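Local coordinates for AlgX/AlgJ SGNH hydrolase-like domain-containing protein (Eubacterium siraeum, PDB 4NZK) that is of unknown function but belongs to the SGNH hydrolase clan and may act as an esterase- or acetyltransferase-like enzyme on an unidentified substrate, at residues Q62-I67 with E211-D216; W72-Y77 with Y113-G118; I157-D162 with E197-T202. All blocks are in the same frame, centred on the assembly; numbering follows the deposited sequence. Where two conformers were deposited one is given.

Contacts 1 and 2 share a three-stranded antiparallel sheet: strands 62-67 and 70-75 are neighbours in it, with L63 N 2.8 Å from I74 O, and the two contact centres lie about 11 Å apart. Contact 3, centred about 11 Å from contact 1 and about 15 Å from contact 2, holds the loop carrying the start of the DHHW motif, where the catalytic site of this clan would be expected. R160 joins all three regions: its O lies 3.0 Å from G73 N, and its NH2 forms a salt bridge with D216 OD1 at 3.4 Å. The sheet is thus tied to the presumed active-site loop, while 113-118 and 211-216 pack against the sheet.

Contact 1 of 3, residues Q62-I67 with E211-D216; sequences QLVVDI and ERIKND
D66 OD1 is gripped by R212 NH2 at 2.9 Å and also bonded to T71 OG1 on the adjacent strand. The carboxylate stands on the middle strand of a three-stranded antiparallel meander (53-59, 62-67, 70-75), and R212 reaches it from the short helix 211-214. The N-H...O angle of 170° makes the salt bridge nearly straight. OD1 lies in the guanidinium plane, at its edge, but the arginine nitrogen meets the oxygen from above the carboxylate, the two planes being 69° apart. The groups are therefore not paired side by side. A water spans the second position instead, giving a hydrogen to D66 OD2 at 2.7 Å and accepting one from R212 NE at 3.0 Å. A bend at chi3 (62°) turns the end of the arginine to meet these partners, and NH1 is held in turn by D55 O on strand 53-59. With each of its three nitrogens bonded, the guanidinium is probably well fixed in rotation. V64 covers one face of it: CG1, anti to the backbone N, sits 3.7 Å above the plane, over its centre. The same methyl serves the apolar part of the contact. I213 inserts its side chain between helix and sheet, also touching T71, and its CD1 comes to 4.4 Å from V64 CG1.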
loop_
_atom_site.group_PDB
_atom_site.type_symbol
_atom_site.label_atom_id
_atom_site.label_comp_id
_atom_site.label_asym_id
_atom_site.label_seq_id
_atom_site.Cartn_x
_atom_site.Cartn_y
_atom_site.Cartn_z
ATOM N N GLN A 62 4.274 -15.442 12.577
ATOM C CA GLN A 62 3.051 -14.769 12.972
ATOM C C GLN A 62 2.753 -15.067 14.435
ATOM O O GLN A 62 3.102 -16.107 14.976
ATOM C CB GLN A 62 1.854 -15.249 12.142
ATOM C CG GLN A 62 2.125 -15.494 10.670
ATOM C CD GLN A 62 2.622 -14.272 9.943
ATOM O OE1 GLN A 62 2.010 -13.211 10.006
ATOM N NE2 GLN A 62 3.722 -14.428 9.214
ATOM N N LEU A 63 2.033 -14.152 15.049
ATOM C CA LEU A 63 1.440 -14.356 16.374
ATOM C C LEU A 63 -0.069 -14.344 16.224
ATOM O O LEU A 63 -0.649 -13.407 15.680
ATOM C CB LEU A 63 1.868 -13.205 17.292
ATOM C CG LEU A 63 1.251 -13.148 18.705
ATOM C CD1 LEU A 63 1.720 -14.330 19.541
ATOM C CD2 LEU A 63 1.538 -11.848 19.441
ATOM N N VAL A 64 -0.703 -15.392 16.742
ATOM C CA VAL A 64 -2.127 -15.447 16.887
ATOM C C VAL A 64 -2.418 -15.199 18.355
ATOM O O VAL A 64 -1.933 -15.924 19.222
ATOM C CB VAL A 64 -2.680 -16.786 16.450
ATOM C CG1 VAL A 64 -4.190 -16.829 16.683
ATOM C CG2 VAL A 64 -2.368 -17.020 14.995
ATOM N N VAL A 65 -3.209 -14.171 18.634
ATOM C CA VAL A 65 -3.465 -13.786 20.023
ATOM C C VAL A 65 -4.805 -13.085 20.146
ATOM O O VAL A 65 -5.255 -12.440 19.211
ATOM C CB VAL A 65 -2.310 -12.879 20.509
ATOM C CG1 VAL A 65 -2.209 -11.620 19.660
ATOM C CG2 VAL A 65 -2.377 -12.569 22.001
ATOM N N ASP A 66 -5.474 -13.274 21.289
ATOM C CA ASP A 66 -6.724 -12.580 21.527
ATOM C C ASP A 66 -6.477 -11.281 22.291
ATOM O O ASP A 66 -5.769 -11.249 23.305
ATOM C CB ASP A 66 -7.711 -13.477 22.288
ATOM C CG ASP A 66 -8.251 -14.640 21.454
ATOM O OD1 ASP A 66 -7.783 -14.874 20.331
ATOM O OD2 ASP A 66 -9.162 -15.345 21.945
ATOM N N ILE A 67 -7.044 -10.210 21.776
ATOM C CA ILE A 67 -6.901 -8.887 22.389
ATOM C C ILE A 67 -8.284 -8.274 22.500
ATOM O O ILE A 67 -8.977 -8.118 21.491
ATOM C CB ILE A 67 -6.034 -7.957 21.522
ATOM C CG1 ILE A 67 -4.653 -8.556 21.260
ATOM C CG2 ILE A 67 -5.867 -6.594 22.203
ATOM C CD1 ILE A 67 -3.825 -7.769 20.239
ATOM N N GLU A 211 -7.725 -21.980 13.048
ATOM C CA GLU A 211 -9.181 -21.804 13.005
ATOM C C GLU A 211 -9.648 -20.595 13.780
ATOM O O GLU A 211 -10.704 -20.046 13.464
ATOM C CB GLU A 211 -9.915 -23.089 13.466
ATOM C CG GLU A 211 -9.677 -24.240 12.514
ATOM C CD GLU A 211 -10.055 -23.912 11.057
ATOM O OE1 GLU A 211 -11.179 -23.396 10.870
ATOM O OE2 GLU A 211 -9.247 -24.172 10.101
ATOM N N ARG A 212 -8.862 -20.148 14.752
ATOM C CA ARG A 212 -9.230 -18.959 15.526
ATOM C C ARG A 212 -9.353 -17.740 14.627
ATOM O O ARG A 212 -10.160 -16.855 14.888
ATOM C CB ARG A 212 -8.249 -18.682 16.648
ATOM C CG ARG A 212 -8.183 -19.738 17.726
ATOM C CD ARG A 212 -6.911 -19.690 18.515
ATOM N NE ARG A 212 -6.762 -18.427 19.216
ATOM C CZ ARG A 212 -5.676 -18.063 19.893
ATOM N NH1 ARG A 212 -4.595 -18.843 19.940
ATOM N NH2 ARG A 212 -5.665 -16.890 20.506
ATOM N N ILE A 213 -8.521 -17.687 13.574
ATOM C CA ILE A 213 -8.566 -16.584 12.624
ATOM C C ILE A 213 -9.834 -16.650 11.800
ATOM O O ILE A 213 -10.553 -15.656 11.659
ATOM C CB ILE A 213 -7.307 -16.586 11.691
ATOM C CG1 ILE A 213 -6.035 -16.331 12.494
ATOM C CG2 ILE A 213 -7.434 -15.580 10.579
ATOM C CD1 ILE A 213 -5.918 -14.961 13.110
ATOM N N LYS A 214 -10.138 -17.846 11.277
ATOM C CA LYS A 214 -11.324 -18.019 10.420
ATOM C C LYS A 214 -12.608 -17.731 11.181
ATOM O O LYS A 214 -13.582 -17.241 10.604
ATOM C CB LYS A 214 -11.340 -19.452 9.820
ATOM C CG LYS A 214 -12.497 -19.782 8.884
ATOM C CD LYS A 214 -12.527 -21.272 8.594
ATOM C CE LYS A 214 -13.791 -21.663 7.839
ATOM N NZ LYS A 214 -13.935 -20.873 6.585
ATOM N N ASN A 215 -12.585 -17.997 12.474
ATOM C CA ASN A 215 -13.763 -17.848 13.305
ATOM C C ASN A 215 -14.008 -16.441 13.815
ATOM O O ASN A 215 -15.022 -16.210 14.476
ATOM C CB ASN A 215 -13.701 -18.830 14.469
ATOM C CG ASN A 215 -13.828 -20.291 14.006
ATOM O OD1 ASN A 215 -14.372 -20.582 12.937
ATOM N ND2 ASN A 215 -13.346 -21.205 14.826
ATOM N N ASP A 216 -13.135 -15.493 13.456
ATOM C CA ASP A 216 -13.298 -14.095 13.905
ATOM C C ASP A 216 -13.031 -13.122 12.724
ATOM O O ASP A 216 -12.057 -12.392 12.667
ATOM C CB ASP A 216 -12.410 -13.855 15.131
ATOM C CG ASP A 216 -12.883 -12.695 16.008
ATOM O OD1 ASP A 216 -13.804 -11.931 15.612
ATOM O OD2 ASP A 216 -12.320 -12.544 17.120
HETATM O O HOH W 1 -9.325 -17.594 20.433
#

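Contact 2 of 3, residues W72-Y77 with Y113-G118; sequences WGISLY and YYLPEG
W72 sets the far corner of its indole, CH2, over the face of the Y114 ring, 3.5 Å from Y114 CG and displaced toward the ring's rim. W72 belongs to 70-75, an outer strand of the three-stranded antiparallel meander, and Y114 to the weakly bonded helical turn 111-114, whose continuing chain packs against that strand. The six-membered ring of W72 and the tyrosine ring have centroids 4.8 Å apart and planes inclined at 33°, an oblique meeting. Y114 CB completes it with a CH-pi contact, 4.2 Å from the centroid of that indole ring and over its face. On the other face of the tyrosine lies CB of the preceding Y113, 3.7 Å above the plane, so the phenol is sandwiched, while its hydroxyl is bonded to T153 O. Cut back to an alanine, this position would keep the CB over the indole but is likely to lose the ring that W72 CH2 rests on and leave T153 O without its hydroxyl partner. Farther along the strand the contact becomes aliphatic. The first torsion of I74 (-56°) directs CG1 away from the carbonyl carbon, with CD1 ending near Y114 O, and leaves CG2 anti to the backbone N, 4.1 Å from L115 CD1. L115 carries its CG roughly opposite its own backbone N (chi1 -159°), which brings CD1 up to I74 and L76. L76 arrives at about a right angle to L115, its CD2 3.8 Å from the same L115 CD1.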
loop_
_atom_site.group_PDB
_atom_site.type_symbol
_atom_site.label_atom_id
_atom_site.label_comp_id
_atom_site.label_asym_id
_atom_site.label_seq_id
_atom_site.Cartn_x
_atom_site.Cartn_y
_atom_site.Cartn_z
ATOM N N TRP A 72 -6.438 -11.753 16.772
ATOM C CA TRP A 72 -5.596 -11.145 15.768
ATOM C C TRP A 72 -4.543 -12.137 15.274
ATOM O O TRP A 72 -4.076 -12.981 16.030
ATOM C CB TRP A 72 -4.801 -10.010 16.391
ATOM C CG TRP A 72 -5.554 -8.798 16.734
ATOM C CD1 TRP A 72 -6.487 -8.659 17.720
ATOM C CD2 TRP A 72 -5.358 -7.497 16.173
ATOM N NE1 TRP A 72 -6.919 -7.367 17.761
ATOM C CE2 TRP A 72 -6.239 -6.631 16.833
ATOM C CE3 TRP A 72 -4.557 -6.994 15.138
ATOM C CZ2 TRP A 72 -6.323 -5.261 16.520
ATOM C CZ3 TRP A 72 -4.632 -5.646 14.843
ATOM C CH2 TRP A 72 -5.526 -4.807 15.524
ATOM N N GLY A 73 -4.155 -11.980 14.011
ATOM C CA GLY A 73 -2.937 -12.567 13.471
ATOM C C GLY A 73 -2.046 -11.376 13.141
ATOM O O GLY A 73 -2.461 -10.483 12.382
ATOM N N ILE A 74 -0.835 -11.367 13.721
ATOM C CA ILE A 74 0.124 -10.263 13.600
ATOM C C ILE A 74 1.459 -10.775 13.152
ATOM O O ILE A 74 2.055 -11.664 13.795
ATOM C CB ILE A 74 0.284 -9.550 14.955
ATOM C CG1 ILE A 74 -1.090 -9.074 15.437
ATOM C CG2 ILE A 74 1.312 -8.399 14.830
ATOM C CD1 ILE A 74 -1.104 -8.443 16.804
ATOM N N SER A 75 1.964 -10.208 12.061
ATOM C CA SER A 75 3.274 -10.633 11.550
ATOM C C SER A 75 4.357 -9.965 12.411
ATOM O O SER A 75 4.355 -8.751 12.605
ATOM C CB SER A 75 3.444 -10.178 10.098
ATOM O OG SER A 75 2.534 -10.757 9.213
ATOM N N LEU A 76 5.282 -10.774 12.912
ATOM C CA LEU A 76 6.389 -10.283 13.700
ATOM C C LEU A 76 7.490 -9.779 12.766
ATOM O O LEU A 76 7.722 -10.325 11.707
ATOM C CB LEU A 76 6.900 -11.376 14.645
ATOM C CG LEU A 76 5.805 -11.850 15.635
ATOM C CD1 LEU A 76 6.211 -13.127 16.352
ATOM C CD2 LEU A 76 5.392 -10.786 16.635
ATOM N N TYR A 77 8.186 -8.744 13.207
ATOM C CA TYR A 77 9.154 -8.055 12.356
ATOM C C TYR A 77 10.555 -8.219 12.902
ATOM O O TYR A 77 10.755 -8.096 14.118
ATOM C CB TYR A 77 8.787 -6.566 12.297
ATOM C CG TYR A 77 9.642 -5.779 11.356
ATOM C CD1 TYR A 77 9.773 -6.130 10.007
ATOM C CD2 TYR A 77 10.264 -4.627 11.772
ATOM C CE1 TYR A 77 10.545 -5.372 9.137
ATOM C CE2 TYR A 77 11.053 -3.882 10.909
ATOM C CZ TYR A 77 11.184 -4.257 9.597
ATOM O OH TYR A 77 11.951 -3.559 8.708
ATOM N N TYR A 113 1.850 -1.173 16.118
ATOM C CA TYR A 113 0.936 -0.502 17.011
ATOM C C TYR A 113 0.159 -1.382 17.983
ATOM O O TYR A 113 -0.224 -0.919 19.052
ATOM C CB TYR A 113 -0.091 0.283 16.198
ATOM C CG TYR A 113 0.510 1.175 15.136
ATOM C CD1 TYR A 113 1.308 2.244 15.487
ATOM C CD2 TYR A 113 0.262 0.967 13.807
ATOM C CE1 TYR A 113 1.895 3.060 14.514
ATOM C CE2 TYR A 113 0.816 1.782 12.825
ATOM C CZ TYR A 113 1.635 2.842 13.189
ATOM O OH TYR A 113 2.181 3.623 12.203
ATOM N N TYR A 114 -0.107 -2.624 17.594
ATOM C CA TYR A 114 -1.060 -3.477 18.293
ATOM C C TYR A 114 -0.510 -4.730 18.967
ATOM O O TYR A 114 -1.285 -5.501 19.511
ATOM C CB TYR A 114 -2.126 -3.902 17.293
ATOM C CG TYR A 114 -2.956 -2.726 16.800
ATOM C CD1 TYR A 114 -3.885 -2.117 17.616
ATOM C CD2 TYR A 114 -2.819 -2.241 15.535
ATOM C CE1 TYR A 114 -4.655 -1.052 17.165
ATOM C CE2 TYR A 114 -3.596 -1.194 15.064
ATOM C CZ TYR A 114 -4.506 -0.593 15.888
ATOM O OH TYR A 114 -5.246 0.439 15.374
ATOM N N LEU A 115 0.798 -4.921 18.942
ATOM C CA LEU A 115 1.384 -6.064 19.625
ATOM C C LEU A 115 1.152 -5.932 21.117
ATOM O O LEU A 115 1.422 -4.861 21.687
ATOM C CB LEU A 115 2.876 -6.158 19.258
ATOM C CG LEU A 115 3.607 -7.462 19.418
ATOM C CD1 LEU A 115 2.959 -8.576 18.580
ATOM C CD2 LEU A 115 5.052 -7.247 19.034
ATOM N N PRO A 116 0.635 -7.001 21.763
ATOM C CA PRO A 116 0.335 -6.853 23.169
ATOM C C PRO A 116 1.564 -6.860 24.023
ATOM O O PRO A 116 2.694 -7.140 23.557
ATOM C CB PRO A 116 -0.557 -8.056 23.506
ATOM C CG PRO A 116 -0.606 -8.897 22.324
ATOM C CD PRO A 116 0.095 -8.243 21.194
ATOM N N GLU A 117 1.341 -6.538 25.286
ATOM C CA GLU A 117 2.439 -6.473 26.238
ATOM C C GLU A 117 3.127 -7.828 26.357
ATOM O O GLU A 117 2.490 -8.886 26.272
ATOM C CB GLU A 117 1.958 -5.986 27.608
ATOM C CG GLU A 117 1.083 -6.980 28.346
ATOM N N GLY A 118 4.444 -7.784 26.523
ATOM C CA GLY A 118 5.204 -9.007 26.713
ATOM C C GLY A 118 5.811 -9.613 25.473
ATOM O O GLY A 118 6.541 -10.584 25.579
#

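Contact 3 of 3, residues I157-D162 with E197-T202; sequences IYTRTD and EGFVGT
D162 holds its CG anti to the backbone N (chi1 -165°), which swings the carboxylate across to T202, while T161 turns OG1 between its backbone N and carbonyl carbon, facing G201. Each side chain then captures one backbone N-H of the 197-202 segment. T202 N donates to D162 OD1 at 2.9 Å with an N-H...O angle of 168°; OD1 accepts through its anti lone pair, the one directed away from OD2. G201 N donates to T161 OG1 at 3.1 Å, and the same hydroxyl is bonded to D218 OD2. D162 opens the D-H-H-W sequence that names this family. Its other oxygen, OD2, is bonded to H164 ND1, an arrangement consistent with the Asp-His pair of SGNH hydrolases of the AlgX/AlgJ kind; the T202 bond would then be a second-shell restraint on the acid's orientation. F199 flanks this carboxylate: its CZ lies 3.7 Å from D162 CG and its CE2 3.9 Å from D162 CB, an oblique approach with ring and carboxylate planes 57° apart. The ring also meets F220 edge-to-face. At G201 the fit excludes a side chain, since a CB there would fall 2.4 Å from D162 OD1 and 2.8 Å from T161 O. The methyl of T202, CG2, closes on the carboxylate too, reaching 3.5 Å from D162 OD1.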
loop_
_atom_site.group_PDB
_atom_site.type_symbol
_atom_site.label_atom_id
_atom_site.label_comp_id
_atom_site.label_asym_id
_atom_site.label_seq_id
_atom_site.Cartn_x
_atom_site.Cartn_y
_atom_site.Cartn_z
ATOM N N ILE A 157 -8.181 0.867 11.620
ATOM C CA ILE A 157 -7.259 1.206 10.546
ATOM C C ILE A 157 -6.527 -0.004 9.983
ATOM O O ILE A 157 -6.046 0.016 8.839
ATOM C CB ILE A 157 -6.235 2.288 10.955
ATOM C CG1 ILE A 157 -5.572 1.958 12.284
ATOM C CG2 ILE A 157 -6.941 3.646 10.969
ATOM C CD1 ILE A 157 -4.279 2.730 12.487
ATOM N N TYR A 158 -6.441 -1.064 10.789
ATOM C CA TYR A 158 -5.807 -2.308 10.349
ATOM C C TYR A 158 -6.773 -3.473 10.490
ATOM O O TYR A 158 -7.613 -3.499 11.360
ATOM C CB TYR A 158 -4.530 -2.629 11.135
ATOM C CG TYR A 158 -3.303 -1.866 10.696
ATOM C CD1 TYR A 158 -2.996 -0.619 11.228
ATOM C CD2 TYR A 158 -2.446 -2.412 9.706
ATOM C CE1 TYR A 158 -1.898 0.065 10.792
ATOM C CE2 TYR A 158 -1.317 -1.717 9.290
ATOM C CZ TYR A 158 -1.066 -0.475 9.849
ATOM O OH TYR A 158 0.014 0.311 9.469
ATOM N N THR A 159 -6.664 -4.431 9.584
ATOM C CA THR A 159 -7.450 -5.662 9.749
ATOM C C THR A 159 -6.808 -6.537 10.819
ATOM O O THR A 159 -5.616 -6.380 11.130
ATOM C CB THR A 159 -7.517 -6.448 8.465
ATOM O OG1 THR A 159 -6.222 -6.953 8.184
ATOM C CG2 THR A 159 -8.007 -5.552 7.320
ATOM N N ARG A 160 -7.613 -7.426 11.411
ATOM C CA ARG A 160 -7.121 -8.409 12.340
ATOM C C ARG A 160 -6.677 -9.695 11.616
ATOM O O ARG A 160 -5.855 -10.442 12.150
ATOM C CB ARG A 160 -8.171 -8.795 13.359
ATOM C CG ARG A 160 -8.494 -7.697 14.343
ATOM C CD ARG A 160 -9.466 -8.163 15.432
ATOM N NE ARG A 160 -10.805 -8.278 14.859
ATOM C CZ ARG A 160 -11.350 -9.387 14.366
ATOM N NH1 ARG A 160 -10.752 -10.573 14.421
ATOM N NH2 ARG A 160 -12.526 -9.313 13.798
ATOM N N THR A 161 -7.233 -9.967 10.434
ATOM C CA THR A 161 -7.062 -11.269 9.795
ATOM C C THR A 161 -6.379 -11.208 8.417
ATOM O O THR A 161 -6.343 -12.192 7.677
ATOM C CB THR A 161 -8.405 -11.999 9.597
ATOM O OG1 THR A 161 -9.178 -11.370 8.565
ATOM C CG2 THR A 161 -9.204 -12.095 10.922
ATOM N N ASP A 162 -5.857 -10.040 8.073
ATOM C CA ASP A 162 -5.216 -9.847 6.769
ATOM C C ASP A 162 -3.857 -9.191 6.934
ATOM O O ASP A 162 -3.584 -8.533 7.948
ATOM C CB ASP A 162 -6.109 -9.027 5.862
ATOM C CG ASP A 162 -5.700 -9.067 4.390
ATOM O OD1 ASP A 162 -5.570 -10.176 3.794
ATOM O OD2 ASP A 162 -5.579 -7.955 3.814
ATOM N N GLU A 197 -18.850 -7.873 4.809
ATOM C CA GLU A 197 -18.813 -8.579 6.066
ATOM C C GLU A 197 -18.182 -9.959 5.860
ATOM O O GLU A 197 -18.119 -10.467 4.731
ATOM C CB GLU A 197 -20.224 -8.744 6.637
ATOM C CG GLU A 197 -20.931 -7.428 6.925
ATOM C CD GLU A 197 -20.365 -6.681 8.128
ATOM O OE1 GLU A 197 -19.442 -7.206 8.811
ATOM O OE2 GLU A 197 -20.829 -5.532 8.390
ATOM N N GLY A 198 -17.671 -10.510 6.948
ATOM C CA GLY A 198 -17.145 -11.870 6.945
ATOM C C GLY A 198 -15.853 -12.024 6.152
ATOM O O GLY A 198 -15.620 -13.067 5.524
ATOM N N PHE A 199 -14.981 -11.019 6.227
ATOM C CA PHE A 199 -13.697 -11.079 5.547
ATOM C C PHE A 199 -12.637 -11.776 6.397
ATOM O O PHE A 199 -12.274 -11.318 7.467
ATOM C CB PHE A 199 -13.217 -9.662 5.234
ATOM C CG PHE A 199 -11.831 -9.569 4.638
ATOM C CD1 PHE A 199 -11.396 -10.440 3.631
ATOM C CD2 PHE A 199 -10.974 -8.548 5.024
ATOM C CE1 PHE A 199 -10.122 -10.314 3.080
ATOM C CE2 PHE A 199 -9.706 -8.429 4.471
ATOM C CZ PHE A 199 -9.285 -9.309 3.497
ATOM N N VAL A 200 -12.148 -12.903 5.910
ATOM C CA VAL A 200 -11.014 -13.578 6.523
ATOM C C VAL A 200 -9.897 -13.475 5.491
ATOM O O VAL A 200 -9.980 -14.038 4.376
ATOM C CB VAL A 200 -11.318 -15.046 6.799
ATOM C CG1 VAL A 200 -10.091 -15.768 7.321
ATOM C CG2 VAL A 200 -12.464 -15.198 7.778
ATOM N N GLY A 201 -8.846 -12.770 5.864
ATOM C CA GLY A 201 -7.779 -12.448 4.945
ATOM C C GLY A 201 -6.626 -13.444 4.977
ATOM O O GLY A 201 -6.785 -14.611 5.399
ATOM N N THR A 202 -5.460 -12.937 4.592
ATOM C CA THR A 202 -4.272 -13.763 4.437
ATOM C C THR A 202 -3.765 -14.377 5.723
ATOM O O THR A 202 -2.981 -15.326 5.645
ATOM C CB THR A 202 -3.092 -13.007 3.814
ATOM O OG1 THR A 202 -2.816 -11.904 4.643
ATOM C CG2 THR A 202 -3.414 -12.510 2.431
#